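Local atomic coordinates of possible thiamine biosynthesis enzyme (Candida albicans, PDB entry 2X7Q), a protein that is of unknown function but has the periplasmic binding protein fold of the SsuA/TauA solute-binding family, and probably binds a small solute, perhaps in connection with thiamine biosynthesis. Residues Y94-L99 with P199-V204. The protein carries 1 engineered substitution. Residues are numbered along the deposited sequence; the frame is centred on the assembly and turned at random.
Sequences YVKSPL and PWSSWV
Val95 and Trp203 form an antiparallel hydrogen-bonded pair, their CA atoms 4.7 Å apart, where strand 88-95 runs beside strand 203-208. Both segments are the hinge crossovers of a periplasmic binding protein fold: 94-99 leads from one five-stranded sheet into strand 100-106 of the other, and 199-204 brings the chain back. Trp203 O takes two amide hydrogens from the same face of its carbonyl plane, from Tyr94 N at 2.8 Å and, more nearly straight, from Val95 N (N-H...O 167°). The side chains of Val95 and Trp203 run alongside each other, CB to CB 3.6 Å. With CG anti to its own carbonyl carbon, Trp203 brings CD1 of its indole against Val95 CG2, which stands oblique to the ring. Trp203 CB also lies in the plane of the Tyr94 ring, at its CD2 edge, while Tyr94 OH bonds to Phe26 O. Leu99 CD1 reaches the indole edge at NE1, and Leu99 CB packs on Ser202 CB. The rings of Phe26 and Trp203 also meet, and Leu99 touches Phe26 and lies near a bound glycerol.

Beyond the strand pair, two serine hydroxyls tie the crossovers together by donating to backbone carbonyls. Ser201 OG reaches Lys96 O at 2.9 Å, slightly tilted from the carbonyl plane; Ser201 also bonds through its backbone N to Thr277 OG1 and through its O to Thr74 OG1. Ser202 OG, set between its own backbone N and carbonyl carbon (chi1 54°), meets Ser97 O almost head-on, with a C=O...OG angle of 163°. The same oxygen receives a weak bond from Ser202 N, and Val95 CG1 lies 3.2 Å from Ser202 OG.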
loop_
_atom_site.group_PDB
_atom_site.type_symbol
_atom_site.label_atom_id
_atom_site.label_comp_id
_atom_site.label_asym_id
_atom_site.label_seq_id
_atom_site.Cartn_x
_atom_site.Cartn_y
_atom_site.Cartn_z
ATOM N N TYR A 94 -6.152 2.326 6.851
ATOM C CA TYR A 94 -7.166 2.235 5.808
ATOM C C TYR A 94 -7.604 0.788 5.598
ATOM O O TYR A 94 -8.795 0.498 5.471
ATOM C CB TYR A 94 -6.632 2.823 4.501
ATOM C CG TYR A 94 -7.600 2.741 3.344
ATOM C CD1 TYR A 94 -8.770 3.488 3.337
ATOM C CD2 TYR A 94 -7.339 1.923 2.251
ATOM C CE1 TYR A 94 -9.657 3.420 2.280
ATOM C CE2 TYR A 94 -8.219 1.848 1.189
ATOM C CZ TYR A 94 -9.375 2.599 1.210
ATOM O OH TYR A 94 -10.253 2.529 0.155
ATOM N N VAL A 95 -6.631 -0.116 5.560
ATOM C CA VAL A 95 -6.913 -1.540 5.438
ATOM C C VAL A 95 -6.306 -2.312 6.603
ATOM O O VAL A 95 -5.105 -2.227 6.860
ATOM C CB VAL A 95 -6.381 -2.115 4.117
ATOM C CG1 VAL A 95 -6.553 -3.622 4.094
ATOM C CG2 VAL A 95 -7.097 -1.472 2.939
ATOM N N LYS A 96 -7.147 -3.063 7.303
ATOM C CA LYS A 96 -6.721 -3.794 8.490
ATOM C C LYS A 96 -6.057 -5.124 8.141
ATOM O O LYS A 96 -5.063 -5.514 8.758
ATOM C CB LYS A 96 -7.914 -4.028 9.417
ATOM C CG LYS A 96 -7.559 -4.689 10.735
ATOM C CD LYS A 96 -8.767 -4.746 11.649
ATOM C CE LYS A 96 -9.325 -3.353 11.902
ATOM N NZ LYS A 96 -10.525 -3.391 12.783
ATOM N N SER A 97 -6.613 -5.817 7.153
ATOM C CA SER A 97 -6.092 -7.117 6.740
ATOM C C SER A 97 -4.716 -6.986 6.083
ATOM O O SER A 97 -4.398 -5.954 5.495
ATOM C CB SER A 97 -7.075 -7.808 5.792
ATOM O OG SER A 97 -7.445 -6.950 4.728
ATOM N N PRO A 98 -3.893 -8.040 6.187
ATOM C CA PRO A 98 -2.536 -8.036 5.626
ATOM C C PRO A 98 -2.535 -8.186 4.111
ATOM O O PRO A 98 -3.469 -8.773 3.565
ATOM C CB PRO A 98 -1.897 -9.269 6.264
ATOM C CG PRO A 98 -3.033 -10.188 6.516
ATOM C CD PRO A 98 -4.196 -9.299 6.888
ATOM N N LEU A 99 -1.502 -7.667 3.450
ATOM C CA LEU A 99 -1.383 -7.768 1.998
ATOM C C LEU A 99 -0.759 -9.103 1.590
ATOM O O LEU A 99 0.231 -9.537 2.180
ATOM C CB LEU A 99 -0.543 -6.612 1.449
ATOM C CG LEU A 99 -0.683 -6.308 -0.046
ATOM C CD1 LEU A 99 -2.022 -5.652 -0.320
ATOM C CD2 LEU A 99 0.454 -5.422 -0.537
ATOM N N PRO A 199 3.122 -9.069 7.737
ATOM C CA PRO A 199 2.836 -9.250 9.164
ATOM C C PRO A 199 1.989 -8.108 9.715
ATOM O O PRO A 199 1.444 -8.219 10.812
ATOM C CB PRO A 199 4.225 -9.219 9.808
ATOM C CG PRO A 199 5.177 -9.544 8.704
ATOM C CD PRO A 199 4.567 -8.979 7.464
ATOM N N TRP A 200 1.878 -7.026 8.949
ATOM C CA TRP A 200 1.198 -5.820 9.409
ATOM C C TRP A 200 -0.027 -5.494 8.560
ATOM O O TRP A 200 -0.212 -6.056 7.480
ATOM C CB TRP A 200 2.166 -4.639 9.367
ATOM C CG TRP A 200 2.862 -4.507 8.046
ATOM C CD1 TRP A 200 2.368 -3.929 6.915
ATOM C CD2 TRP A 200 4.181 -4.974 7.718
ATOM N NE1 TRP A 200 3.297 -4.003 5.903
ATOM C CE2 TRP A 200 4.413 -4.638 6.369
ATOM C CE3 TRP A 200 5.178 -5.637 8.433
ATOM C CZ2 TRP A 200 5.612 -4.947 5.725
ATOM C CZ3 TRP A 200 6.365 -5.942 7.790
ATOM C CH2 TRP A 200 6.571 -5.596 6.451
ATOM N N SER A 201 -0.861 -4.583 9.056
ATOM C CA SER A 201 -1.969 -4.051 8.269
ATOM C C SER A 201 -1.394 -3.389 7.022
ATOM O O SER A 201 -0.365 -2.722 7.091
ATOM C CB SER A 201 -2.784 -3.049 9.086
ATOM O OG SER A 201 -3.402 -3.680 10.195
ATOM N N SER A 202 -2.061 -3.569 5.887
ATOM C CA SER A 202 -1.468 -3.232 4.594
ATOM C C SER A 202 -1.549 -1.762 4.173
ATOM O O SER A 202 -0.639 -1.259 3.514
ATOM C CB SER A 202 -2.047 -4.126 3.495
ATOM O OG SER A 202 -3.458 -4.067 3.472
ATOM N N TRP A 203 -2.625 -1.076 4.545
ATOM C CA TRP A 203 -2.841 0.288 4.067
ATOM C C TRP A 203 -3.077 1.302 5.184
ATOM O O TRP A 203 -3.720 0.998 6.189
ATOM C CB TRP A 203 -4.003 0.314 3.072
ATOM C CG TRP A 203 -3.719 -0.446 1.812
ATOM C CD1 TRP A 203 -3.751 -1.799 1.646
ATOM C CD2 TRP A 203 -3.360 0.105 0.533
ATOM N NE1 TRP A 203 -3.434 -2.125 0.349
ATOM C CE2 TRP A 203 -3.190 -0.978 -0.350
ATOM C CE3 TRP A 203 -3.167 1.406 0.064
ATOM C CZ2 TRP A 203 -2.834 -0.791 -1.689
ATOM C CZ3 TRP A 203 -2.814 1.583 -1.264
ATOM C CH2 TRP A 203 -2.652 0.492 -2.124
ATOM N N VAL A 204 -2.553 2.509 4.991
ATOM C CA VAL A 204 -2.712 3.587 5.961
ATOM C C VAL A 204 -2.988 4.909 5.254
ATOM O O VAL A 204 -2.741 5.047 4.054
ATOM C CB VAL A 204 -1.456 3.754 6.836
ATOM C CG1 VAL A 204 -1.210 2.508 7.669
ATOM C CG2 VAL A 204 -0.246 4.077 5.970
#